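Local coordinates for protein probable amino acid aminotransferase (Mycobacterium tuberculosis, PDB 6Q1R) that is a probable class IV aminotransferase that holds pyridoxal-5'-phosphate covalently in a pocket between its two domains, at residues A57-L62 / I147-T152; V32-L37 / E47-R52; A170-F175 / E184-T189; A116-A121 / S254-A259. All blocks are in the same frame, centred on the assembly; numbering follows the deposited sequence.

Contact 1 of 4, residues A57-L62 / I147-T152; sequences ARLMDL and IASAKT. With PLP (pyridoxal-5'-phosphate), chain H.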
# COMPACT_ATOMS: atom_id res chain seq x y z
N ALA B 57 -6.19 4.88 -12.76
CA ALA B 57 -5.10 4.49 -13.64
C ALA B 57 -4.29 5.70 -14.08
O ALA B 57 -3.06 5.64 -14.18
CB ALA B 57 -5.64 3.71 -14.85
N ARG B 58 -4.98 6.83 -14.31
CA ARG B 58 -4.30 8.05 -14.73
C ARG B 58 -3.37 8.56 -13.64
O ARG B 58 -2.26 9.01 -13.93
CB ARG B 58 -5.33 9.14 -15.04
CG ARG B 58 -4.74 10.45 -15.52
CD ARG B 58 -5.80 11.50 -15.80
NE ARG B 58 -6.68 11.66 -14.65
CZ ARG B 58 -7.94 11.25 -14.58
NH1 ARG B 58 -8.50 10.65 -15.62
NH2 ARG B 58 -8.64 11.45 -13.47
N LEU B 59 -3.83 8.50 -12.39
CA LEU B 59 -3.02 8.89 -11.25
C LEU B 59 -1.83 7.97 -11.03
O LEU B 59 -0.84 8.39 -10.40
CB LEU B 59 -3.90 8.92 -10.00
CG LEU B 59 -4.91 10.07 -9.97
CD1 LEU B 59 -5.80 9.97 -8.74
CD2 LEU B 59 -4.19 11.40 -9.99
N MET B 60 -1.89 6.74 -11.52
CA MET B 60 -0.86 5.75 -11.29
C MET B 60 0.06 5.55 -12.49
O MET B 60 0.86 4.61 -12.49
CB MET B 60 -1.50 4.42 -10.90
CG MET B 60 -2.03 4.43 -9.48
SD MET B 60 -0.71 4.14 -8.29
CE MET B 60 -0.45 2.38 -8.52
N ASP B 61 -0.06 6.39 -13.52
CA ASP B 61 0.77 6.30 -14.73
C ASP B 61 0.67 4.93 -15.39
O ASP B 61 1.62 4.46 -16.02
CB ASP B 61 2.23 6.63 -14.42
CG ASP B 61 2.40 8.00 -13.82
OD1 ASP B 61 1.77 8.96 -14.32
OD2 ASP B 61 3.17 8.12 -12.85
N LEU B 62 -0.51 4.26 -15.25
CA LEU B 62 -0.83 3.00 -15.88
C LEU B 62 -1.43 3.25 -17.26
O LEU B 62 -2.08 4.29 -17.48
CB LEU B 62 -1.82 2.21 -15.03
CG LEU B 62 -1.29 1.68 -13.71
CD1 LEU B 62 -2.40 1.02 -12.91
CD2 LEU B 62 -0.16 0.71 -13.96
N ILE B 147 -1.28 10.29 -3.87
CA ILE B 147 -2.33 9.56 -4.59
C ILE B 147 -3.43 9.05 -3.67
O ILE B 147 -3.93 7.93 -3.82
CB ILE B 147 -1.73 8.42 -5.44
CG1 ILE B 147 -1.06 7.35 -4.57
CG2 ILE B 147 -0.75 8.97 -6.47
CD1 ILE B 147 -0.50 6.19 -5.35
N ALA B 148 -3.83 9.89 -2.70
CA ALA B 148 -4.85 9.47 -1.74
C ALA B 148 -6.20 9.25 -2.39
O ALA B 148 -7.04 8.54 -1.83
CB ALA B 148 -4.97 10.51 -0.63
N SER B 149 -6.44 9.84 -3.57
CA SER B 149 -7.71 9.74 -4.26
C SER B 149 -7.80 8.53 -5.18
O SER B 149 -8.79 8.39 -5.91
CB SER B 149 -7.97 11.02 -5.06
OG SER B 149 -6.87 11.31 -5.91
N ALA B 150 -6.80 7.65 -5.18
CA ALA B 150 -6.76 6.50 -6.06
C ALA B 150 -7.05 5.22 -5.28
O ALA B 150 -6.55 5.04 -4.16
CB ALA B 150 -5.40 6.38 -6.76
N LYS B 151 -7.84 4.33 -5.88
CA LYS B 151 -8.14 3.01 -5.31
C LYS B 151 -7.03 2.07 -5.75
O LYS B 151 -7.13 1.40 -6.78
CB LYS B 151 -9.51 2.53 -5.76
CG LYS B 151 -10.17 1.49 -4.85
CD LYS B 151 -11.63 1.24 -5.24
CE LYS B 151 -12.38 0.39 -4.21
NZ LYS B 151 -12.66 1.24 -3.03
N THR B 152 -5.95 2.02 -4.98
CA THR B 152 -4.79 1.21 -5.34
C THR B 152 -4.88 -0.18 -4.71
O THR B 152 -5.67 -0.43 -3.79
CB THR B 152 -3.49 1.90 -4.92
OG1 THR B 152 -3.33 1.82 -3.50
CG2 THR B 152 -3.48 3.36 -5.35
N1 PLP H . -13.24 4.20 0.82
C2 PLP H . -12.16 3.44 0.53
C2A PLP H . -10.85 3.65 1.25
C3 PLP H . -12.27 2.39 -0.51
O3 PLP H . -11.20 1.59 -0.84
C4 PLP H . -13.57 2.21 -1.18
C4A PLP H . -13.65 1.17 -2.24
C5 PLP H . -14.68 3.12 -0.78
C6 PLP H . -14.43 4.06 0.21
C5A PLP H . -16.07 3.05 -1.38
O4P PLP H . -16.08 3.09 -2.81
P PLP H . -17.43 2.66 -3.59
O1P PLP H . -17.62 1.19 -3.35
O2P PLP H . -17.26 2.94 -5.06
O3P PLP H . -18.59 3.47 -3.06
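The loop that carries the cofactor lysine of this class IV aminotransferase rests here on the C-terminal end of helix 46-59, where L59 and M60 meet I147, S149, A150 and T152. Residues I147 to A150 form a type I beta turn, and K151 follows directly. L59 points at this turn. Its CD1 methyl does the touching, 3.3 Å from S149 OG and 4.1 Å from A150 CB. M60, the first residue to leave the helix, bends at chi2 (-81°), which brings its sulfur round to the loop. M60 SD then lies 3.6 Å from I147 CD1 and 4.1 Å from T152 CG2, and the methionine crosses both side chains at about a right angle. The other branch of I147 lies near the backbone, with CG2 4.0 Å from L59 O. K151 turns to the far side and joins PLP through a covalent bond of 1.3 Å between K151 NZ and PLP C4A, as in the internal aldimine of PLP enzymes. A156 and A160 of the second subunit pack on T152 and I147, respectively. No hydrogen bond crosses between the two segments, which meet by van der Waals contact; S56, about one turn before M60, adds a polar tie from its OG to K151 N. The helix end thus backs the loop by apolar contact while K151 holds PLP.

Contact 2 of 4, residues V32-L37 / E47-R52; sequences VFETLL and EAHLQR. With PLP (pyridoxal-5'-phosphate), chain H.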
# COMPACT_ATOMS: atom_id res chain seq x y z
N VAL B 32 -4.24 -0.73 -9.60
CA VAL B 32 -5.52 -0.16 -9.18
C VAL B 32 -6.60 -1.22 -9.32
O VAL B 32 -6.45 -2.19 -10.08
CB VAL B 32 -5.89 1.10 -9.99
CG1 VAL B 32 -4.82 2.16 -9.86
CG2 VAL B 32 -6.13 0.75 -11.44
N PHE B 33 -7.70 -1.03 -8.60
CA PHE B 33 -8.79 -1.99 -8.64
C PHE B 33 -10.12 -1.30 -8.40
O PHE B 33 -10.19 -0.16 -7.94
CB PHE B 33 -8.59 -3.11 -7.61
CG PHE B 33 -9.07 -2.77 -6.22
CD1 PHE B 33 -8.26 -2.06 -5.35
CD2 PHE B 33 -10.32 -3.18 -5.79
CE1 PHE B 33 -8.70 -1.75 -4.07
CE2 PHE B 33 -10.77 -2.87 -4.52
CZ PHE B 33 -9.95 -2.16 -3.66
N GLU B 34 -11.19 -2.04 -8.70
CA GLU B 34 -12.56 -1.61 -8.45
C GLU B 34 -13.38 -2.82 -8.00
O GLU B 34 -13.11 -3.95 -8.40
CB GLU B 34 -13.21 -0.98 -9.68
CG GLU B 34 -12.64 0.38 -10.04
CD GLU B 34 -13.14 1.48 -9.12
OE1 GLU B 34 -14.28 1.36 -8.62
OE2 GLU B 34 -12.40 2.45 -8.88
N THR B 35 -14.38 -2.56 -7.16
CA THR B 35 -15.25 -3.60 -6.63
C THR B 35 -16.68 -3.33 -7.06
O THR B 35 -17.18 -2.21 -6.89
CB THR B 35 -15.15 -3.68 -5.10
OG1 THR B 35 -13.80 -3.99 -4.72
CG2 THR B 35 -16.07 -4.75 -4.57
N LEU B 36 -17.34 -4.35 -7.59
CA LEU B 36 -18.69 -4.25 -8.12
C LEU B 36 -19.60 -5.25 -7.42
O LEU B 36 -19.17 -6.34 -7.05
CB LEU B 36 -18.72 -4.52 -9.62
CG LEU B 36 -18.33 -3.35 -10.51
CD1 LEU B 36 -18.34 -3.75 -11.98
CD2 LEU B 36 -19.30 -2.25 -10.26
N LEU B 37 -20.86 -4.86 -7.26
CA LEU B 37 -21.88 -5.74 -6.70
C LEU B 37 -22.70 -6.35 -7.83
O LEU B 37 -23.14 -5.64 -8.74
CB LEU B 37 -22.81 -4.98 -5.75
CG LEU B 37 -23.88 -5.82 -5.06
CD1 LEU B 37 -23.25 -6.71 -4.01
CD2 LEU B 37 -24.95 -4.94 -4.46
N GLU B 47 -20.61 1.64 -15.39
CA GLU B 47 -19.93 2.76 -16.04
C GLU B 47 -19.32 3.71 -15.02
O GLU B 47 -18.21 4.22 -15.23
CB GLU B 47 -20.90 3.49 -16.97
CG GLU B 47 -21.35 2.64 -18.15
CD GLU B 47 -20.19 2.09 -18.98
OE1 GLU B 47 -20.30 0.95 -19.48
OE2 GLU B 47 -19.17 2.80 -19.12
N ALA B 48 -20.03 3.97 -13.92
CA ALA B 48 -19.48 4.84 -12.88
C ALA B 48 -18.20 4.25 -12.29
O ALA B 48 -17.29 5.00 -11.92
CB ALA B 48 -20.52 5.07 -11.78
N HIS B 49 -18.12 2.93 -12.19
CA HIS B 49 -16.90 2.30 -11.68
C HIS B 49 -15.78 2.35 -12.70
O HIS B 49 -14.61 2.55 -12.34
CB HIS B 49 -17.19 0.87 -11.25
CG HIS B 49 -17.73 0.74 -9.86
ND1 HIS B 49 -19.08 0.74 -9.58
CD2 HIS B 49 -17.10 0.55 -8.67
CE1 HIS B 49 -19.26 0.59 -8.28
NE2 HIS B 49 -18.07 0.48 -7.70
N LEU B 50 -16.10 2.19 -13.99
CA LEU B 50 -15.05 2.24 -15.01
C LEU B 50 -14.47 3.64 -15.14
O LEU B 50 -13.30 3.79 -15.52
CB LEU B 50 -15.59 1.77 -16.36
CG LEU B 50 -15.77 0.25 -16.48
CD1 LEU B 50 -16.33 -0.11 -17.84
CD2 LEU B 50 -14.45 -0.46 -16.23
N GLN B 51 -15.25 4.68 -14.84
CA GLN B 51 -14.70 6.03 -14.86
C GLN B 51 -13.68 6.21 -13.74
O GLN B 51 -12.62 6.82 -13.94
CB GLN B 51 -15.81 7.07 -14.74
CG GLN B 51 -15.29 8.50 -14.68
CD GLN B 51 -16.40 9.52 -14.52
OE1 GLN B 51 -17.56 9.15 -14.32
NE2 GLN B 51 -16.05 10.80 -14.60
N ARG B 52 -13.98 5.67 -12.56
CA ARG B 52 -13.03 5.75 -11.45
C ARG B 52 -11.80 4.89 -11.72
O ARG B 52 -10.70 5.23 -11.27
CB ARG B 52 -13.68 5.34 -10.14
CG ARG B 52 -12.82 5.68 -8.93
CD ARG B 52 -13.51 5.41 -7.61
NE ARG B 52 -13.90 4.01 -7.47
CZ ARG B 52 -14.64 3.55 -6.47
NH1 ARG B 52 -15.08 4.38 -5.53
NH2 ARG B 52 -14.95 2.26 -6.41
N1 PLP H . -13.24 4.20 0.82
C2 PLP H . -12.16 3.44 0.53
C2A PLP H . -10.85 3.65 1.25
C3 PLP H . -12.27 2.39 -0.51
O3 PLP H . -11.20 1.59 -0.84
C4 PLP H . -13.57 2.21 -1.18
C4A PLP H . -13.65 1.17 -2.24
C5 PLP H . -14.68 3.12 -0.78
C6 PLP H . -14.43 4.06 0.21
C5A PLP H . -16.07 3.05 -1.38
O4P PLP H . -16.08 3.09 -2.81
P PLP H . -17.43 2.66 -3.59
O1P PLP H . -17.62 1.19 -3.35
O2P PLP H . -17.26 2.94 -5.06
O3P PLP H . -18.59 3.47 -3.06
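Strand 31-39 and helix 46-59 build the phosphate side of the PLP pocket, joined by a salt bridge between E34 and R52 and by L36 lying on H49. The chain turns back after the strand, so strand and helix run almost antiparallel, 168° between their directions, with axes 8.7 Å apart. E34 grips the guanidinium of R52 with both oxygens: R52 NH2 bonds to E34 OE1 at 2.5 Å, very short and of doubtful exact length at this resolution, and R52 NE reaches the syn lone pair of E34 OE2 at 2.6 Å. Carboxylate and guanidinium planes stand 34° apart, so the fork is twisted. R52 is straight up to its bend at chi3 (59°), which swings the group across to E34; NH2 is shared between E34 OE1 and the cofactor, while NH1 faces the cofactor. R52 NH1 donates to PLP O4P at 3.2 Å, and both nitrogens make weak bonds to PLP O2P. With R216 O as a further acceptor for NH1, the guanidinium is fixed in rotation, E34 acting as its second-shell partner. L36 comes over one face of H49 in a CH-pi contact, its CD2 3.4 Å from the ring centroid. The imidazole is held at both nitrogens, ND1 by L45 O and NE2 by S255 OG, itself a phosphate ligand. Beside the strand in the antiparallel sheet, strand 89-96 pairs with E34 and L36 through L93 and L91; on the helix, L50 packs against L67 and W70 of helix 67-84.

Contact 3 of 4, residues A170-F175 / E184-T189; sequences AGDVIF and EGPRST. With PLP (pyridoxal-5'-phosphate), chain H.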
# COMPACT_ATOMS: atom_id res chain seq x y z
N ALA B 170 -14.60 -3.15 17.81
CA ALA B 170 -15.29 -2.32 16.85
C ALA B 170 -15.31 -2.98 15.48
O ALA B 170 -14.37 -3.70 15.10
CB ALA B 170 -14.64 -0.94 16.76
N GLY B 171 -16.39 -2.75 14.74
CA GLY B 171 -16.58 -3.37 13.44
C GLY B 171 -16.04 -2.57 12.27
O GLY B 171 -15.88 -3.11 11.17
N ASP B 172 -15.77 -1.29 12.49
CA ASP B 172 -15.22 -0.44 11.43
C ASP B 172 -14.57 0.78 12.06
O ASP B 172 -14.49 0.90 13.29
CB ASP B 172 -16.30 -0.04 10.42
CG ASP B 172 -15.81 -0.16 8.98
OD1 ASP B 172 -14.73 0.39 8.67
OD2 ASP B 172 -16.51 -0.79 8.16
N VAL B 173 -14.08 1.69 11.21
CA VAL B 173 -13.29 2.84 11.63
C VAL B 173 -13.74 4.06 10.84
O VAL B 173 -14.16 3.96 9.68
CB VAL B 173 -11.77 2.59 11.44
CG1 VAL B 173 -10.96 3.83 11.81
CG2 VAL B 173 -11.31 1.40 12.25
N ILE B 174 -13.67 5.23 11.48
CA ILE B 174 -13.85 6.51 10.81
C ILE B 174 -12.56 7.31 10.97
O ILE B 174 -12.20 7.70 12.09
CB ILE B 174 -15.05 7.29 11.37
CG1 ILE B 174 -16.35 6.53 11.08
CG2 ILE B 174 -15.10 8.70 10.79
CD1 ILE B 174 -17.58 7.19 11.66
N PHE B 175 -11.85 7.53 9.86
CA PHE B 175 -10.62 8.31 9.89
C PHE B 175 -10.91 9.80 10.07
O PHE B 175 -11.85 10.34 9.48
CB PHE B 175 -9.82 8.09 8.60
CG PHE B 175 -8.98 6.85 8.61
CD1 PHE B 175 -8.14 6.58 9.68
CD2 PHE B 175 -9.05 5.94 7.57
CE1 PHE B 175 -7.37 5.43 9.70
CE2 PHE B 175 -8.28 4.79 7.59
CZ PHE B 175 -7.45 4.54 8.66
N GLU B 184 -12.77 9.49 5.98
CA GLU B 184 -13.51 8.39 5.38
C GLU B 184 -13.23 7.15 6.20
O GLU B 184 -12.46 7.18 7.17
CB GLU B 184 -13.13 8.18 3.92
CG GLU B 184 -11.68 7.74 3.72
CD GLU B 184 -11.36 7.42 2.28
OE1 GLU B 184 -12.30 7.39 1.45
OE2 GLU B 184 -10.17 7.20 1.97
N GLY B 185 -13.86 6.04 5.82
CA GLY B 185 -13.54 4.76 6.39
C GLY B 185 -12.46 4.06 5.59
O GLY B 185 -12.19 4.40 4.44
N PRO B 186 -11.82 3.06 6.20
CA PRO B 186 -10.81 2.28 5.46
C PRO B 186 -11.39 1.51 4.27
O PRO B 186 -10.63 1.15 3.37
CB PRO B 186 -10.24 1.33 6.53
CG PRO B 186 -11.30 1.27 7.59
CD PRO B 186 -11.94 2.62 7.60
N ARG B 187 -12.70 1.27 4.24
CA ARG B 187 -13.32 0.61 3.09
C ARG B 187 -14.68 1.22 2.75
O ARG B 187 -15.48 0.56 2.07
CB ARG B 187 -13.47 -0.90 3.33
CG ARG B 187 -14.25 -1.25 4.58
CD ARG B 187 -14.17 -2.74 4.90
NE ARG B 187 -14.73 -3.06 6.21
CZ ARG B 187 -14.61 -4.25 6.80
NH1 ARG B 187 -13.96 -5.23 6.19
NH2 ARG B 187 -15.15 -4.46 7.99
N SER B 188 -14.95 2.45 3.18
CA SER B 188 -16.27 3.04 3.02
C SER B 188 -16.15 4.55 3.05
O SER B 188 -15.15 5.11 3.50
CB SER B 188 -17.23 2.57 4.13
OG SER B 188 -17.60 1.21 3.98
N THR B 189 -17.19 5.21 2.54
CA THR B 189 -17.34 6.65 2.58
C THR B 189 -18.44 7.03 3.56
O THR B 189 -19.48 6.37 3.62
CB THR B 189 -17.63 7.23 1.19
OG1 THR B 189 -18.44 8.40 1.32
CG2 THR B 189 -18.34 6.21 0.32
N1 PLP H . -13.24 4.20 0.82
C2 PLP H . -12.16 3.44 0.53
C2A PLP H . -10.85 3.65 1.25
C3 PLP H . -12.27 2.39 -0.51
O3 PLP H . -11.20 1.59 -0.84
C4 PLP H . -13.57 2.21 -1.18
C4A PLP H . -13.65 1.17 -2.24
C5 PLP H . -14.68 3.12 -0.78
C6 PLP H . -14.43 4.06 0.21
C5A PLP H . -16.07 3.05 -1.38
O4P PLP H . -16.08 3.09 -2.81
P PLP H . -17.43 2.66 -3.59
O1P PLP H . -17.62 1.19 -3.35
O2P PLP H . -17.26 2.94 -5.06
O3P PLP H . -18.59 3.47 -3.06
O HOH W 1 -14.70 1.72 6.29
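This is a buried contact in the mixed-sheet part of the class IV aminotransferase fold, where V173 and F175 of strand 172-176 lie against P186 and the chain returns as a loop running beside PLP. One backbone bond ties the two segments: F175 N donates to E184 O at 2.8 Å, tilted 26° from the carbonyl plane. Next to it P186 presents its ring to two strand residues. P186 CD lies 3.8 Å from V173 CB, and P186 CB sits 4.1 Å from F175 CE2. Helix 156-167 covers V173 and F175 through V161.

D172 organises the polar end. Its OD1 takes the N-H of V173 on the anti lone pair at 2.9 Å and also accepts from a water at 2.7 Å; that water in turn accepts from R187 N at 2.9 Å, bridging strand and loop. The second oxygen, OD2, faces the edge of the R187 guanidinium. The salt bridge from R187 NE to D172 OD2 is straight (172°) but weak at 3.5 Å, and the two flat groups are turned 74° against each other. R187 reaches D172 because its chain stays extended from CG to NE. The loop is braced internally by a bond from G185 N to S188 O, and N158 ND2 bonds to P186 O. E184, its first side-chain bond directed away from the strand and its chain extended beyond CG, places OE1 3.4 Å from PLP N1.

Contact 4 of 4, residues A116-A121 / S254-A259; sequences ARVIGA and SSMTLA. With PLP (pyridoxal-5'-phosphate), chain H.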
# COMPACT_ATOMS: atom_id res chain seq x y z
N ALA B 116 -20.27 -13.04 4.33
CA ALA B 116 -21.42 -12.97 5.22
C ALA B 116 -21.37 -11.77 6.16
O ALA B 116 -22.41 -11.34 6.65
CB ALA B 116 -21.53 -14.26 6.04
N ARG B 117 -20.17 -11.23 6.40
CA ARG B 117 -20.05 -10.06 7.27
C ARG B 117 -20.84 -8.88 6.72
O ARG B 117 -21.47 -8.14 7.49
CB ARG B 117 -18.57 -9.69 7.42
CG ARG B 117 -18.28 -8.49 8.32
CD ARG B 117 -18.08 -7.22 7.50
NE ARG B 117 -17.27 -7.47 6.31
CZ ARG B 117 -17.08 -6.58 5.34
NH1 ARG B 117 -16.34 -6.90 4.29
NH2 ARG B 117 -17.63 -5.38 5.42
N VAL B 118 -20.85 -8.70 5.40
CA VAL B 118 -21.57 -7.57 4.82
C VAL B 118 -23.07 -7.75 4.98
O VAL B 118 -23.80 -6.78 5.17
CB VAL B 118 -21.17 -7.35 3.34
CG1 VAL B 118 -19.83 -8.02 3.03
CG2 VAL B 118 -22.27 -7.81 2.40
N ILE B 119 -23.56 -9.00 4.91
CA ILE B 119 -25.00 -9.22 5.04
C ILE B 119 -25.46 -8.83 6.44
O ILE B 119 -26.56 -8.31 6.63
CB ILE B 119 -25.35 -10.68 4.71
CG1 ILE B 119 -24.71 -11.10 3.38
CG2 ILE B 119 -26.86 -10.86 4.65
CD1 ILE B 119 -25.22 -10.33 2.18
N GLY B 120 -24.62 -9.10 7.45
CA GLY B 120 -24.94 -8.65 8.79
C GLY B 120 -24.82 -7.14 8.94
O GLY B 120 -25.64 -6.51 9.61
N ALA B 121 -23.78 -6.55 8.33
CA ALA B 121 -23.59 -5.11 8.43
C ALA B 121 -24.74 -4.35 7.79
O ALA B 121 -25.19 -3.32 8.31
CB ALA B 121 -22.26 -4.71 7.78
N SER B 254 -20.62 1.81 0.58
CA SER B 254 -19.64 1.18 -0.29
C SER B 254 -20.38 0.32 -1.30
O SER B 254 -21.57 0.04 -1.17
CB SER B 254 -18.63 0.36 0.51
OG SER B 254 -19.27 -0.69 1.22
N SER B 255 -19.65 -0.11 -2.34
CA SER B 255 -20.27 -0.89 -3.40
C SER B 255 -20.71 -2.26 -2.92
O SER B 255 -21.72 -2.79 -3.39
CB SER B 255 -19.32 -1.03 -4.59
OG SER B 255 -19.03 0.24 -5.15
N MET B 256 -19.95 -2.85 -1.99
CA MET B 256 -20.24 -4.18 -1.47
C MET B 256 -21.22 -4.10 -0.30
O MET B 256 -22.32 -4.66 -0.36
CB MET B 256 -18.93 -4.86 -1.07
CG MET B 256 -19.02 -6.36 -0.87
SD MET B 256 -19.90 -7.15 -2.23
CE MET B 256 -18.89 -6.65 -3.63
N THR B 257 -20.82 -3.41 0.77
CA THR B 257 -21.71 -3.11 1.89
C THR B 257 -22.49 -1.86 1.52
O THR B 257 -21.98 -0.74 1.66
CB THR B 257 -20.92 -2.90 3.17
OG1 THR B 257 -19.80 -3.80 3.20
CG2 THR B 257 -21.80 -3.15 4.38
N LEU B 258 -23.72 -2.03 1.02
CA LEU B 258 -24.45 -0.90 0.46
C LEU B 258 -24.61 0.23 1.48
O LEU B 258 -24.18 1.36 1.23
CB LEU B 258 -25.82 -1.34 -0.07
CG LEU B 258 -25.83 -2.17 -1.36
CD1 LEU B 258 -24.85 -1.57 -2.35
CD2 LEU B 258 -25.51 -3.61 -1.12
N ALA B 259 -25.21 -0.07 2.63
CA ALA B 259 -25.39 0.96 3.65
C ALA B 259 -25.35 0.29 5.02
O ALA B 259 -26.29 -0.41 5.39
CB ALA B 259 -26.71 1.71 3.45
N1 PLP H . -13.24 4.20 0.82
C2 PLP H . -12.16 3.44 0.53
C2A PLP H . -10.85 3.65 1.25
C3 PLP H . -12.27 2.39 -0.51
O3 PLP H . -11.20 1.59 -0.84
C4 PLP H . -13.57 2.21 -1.18
C4A PLP H . -13.65 1.17 -2.24
C5 PLP H . -14.68 3.12 -0.78
C6 PLP H . -14.43 4.06 0.21
C5A PLP H . -16.07 3.05 -1.38
O4P PLP H . -16.08 3.09 -2.81
P PLP H . -17.43 2.66 -3.59
O1P PLP H . -17.62 1.19 -3.35
O2P PLP H . -17.26 2.94 -5.06
O3P PLP H . -18.59 3.47 -3.06
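T257 of the phosphate-binding loop 254-259 packs against helix 116-124 of this class IV aminotransferase, touching R117, V118 and A121 with the two branches of its side chain. The methyl CG2, anti to the backbone N, lies 3.8 Å from A121 CB. The hydroxyl branch is turned toward R117 and V118 instead, where T257 OG1 is 3.5 Å from R117 NH2 and lies beside V118 CB.

R117 leaves the helix with CG anti to its N, then bends at chi2 (-98°) and chi3 (-42°). The two bends fold the guanidinium back over its neighbour, so that V118 CG1 lies over one face, 3.8 Å from the plane and over its centre. R187 lies close by with like charge. V118 also meets the loop through CG1, 4.3 Å from M256 CG; beyond CG, M256 turns off toward T35 and L37 of strand 31-39, while its carbonyl O accepts from R122 NH2 of the same helix.

Loop 254-259 is held in its bend by S254, whose OG donates to T257 O at 2.7 Å, a link reinforced by a weak bond from S254 N to the same oxygen. The side away from the helix serves PLP. Backbone and hydroxyl of S255 grip one phosphate oxygen together, the hydroxyl being set beside its own backbone N (chi1 -63°): S255 N reaches PLP O1P at 2.6 Å, and S255 OG reaches it at 2.5 Å, a very short bond whose exact length is doubtful at this resolution.

From the N terminus, contact 2 closes first, a short loop turning strand 31-39 back onto helix 46-59. The end of that helix opens contact 1, which closes at the lysine loop. Before it does, helix 116-124 opens contact 4, so contacts 1 and 4 cross, their centres about 25 Å apart on opposite sides of the chain's centre. Contact 3 is a local return after strand 172-176, nested within the loop that contact 4 closes at residues 254-259. Contact 1 meets contact 2 at K151 and F33, contact 2 meets contact 4 at H49 and S255, and contact 3 meets contact 4 at R187 and S254. All four touch PLP, which lies among them.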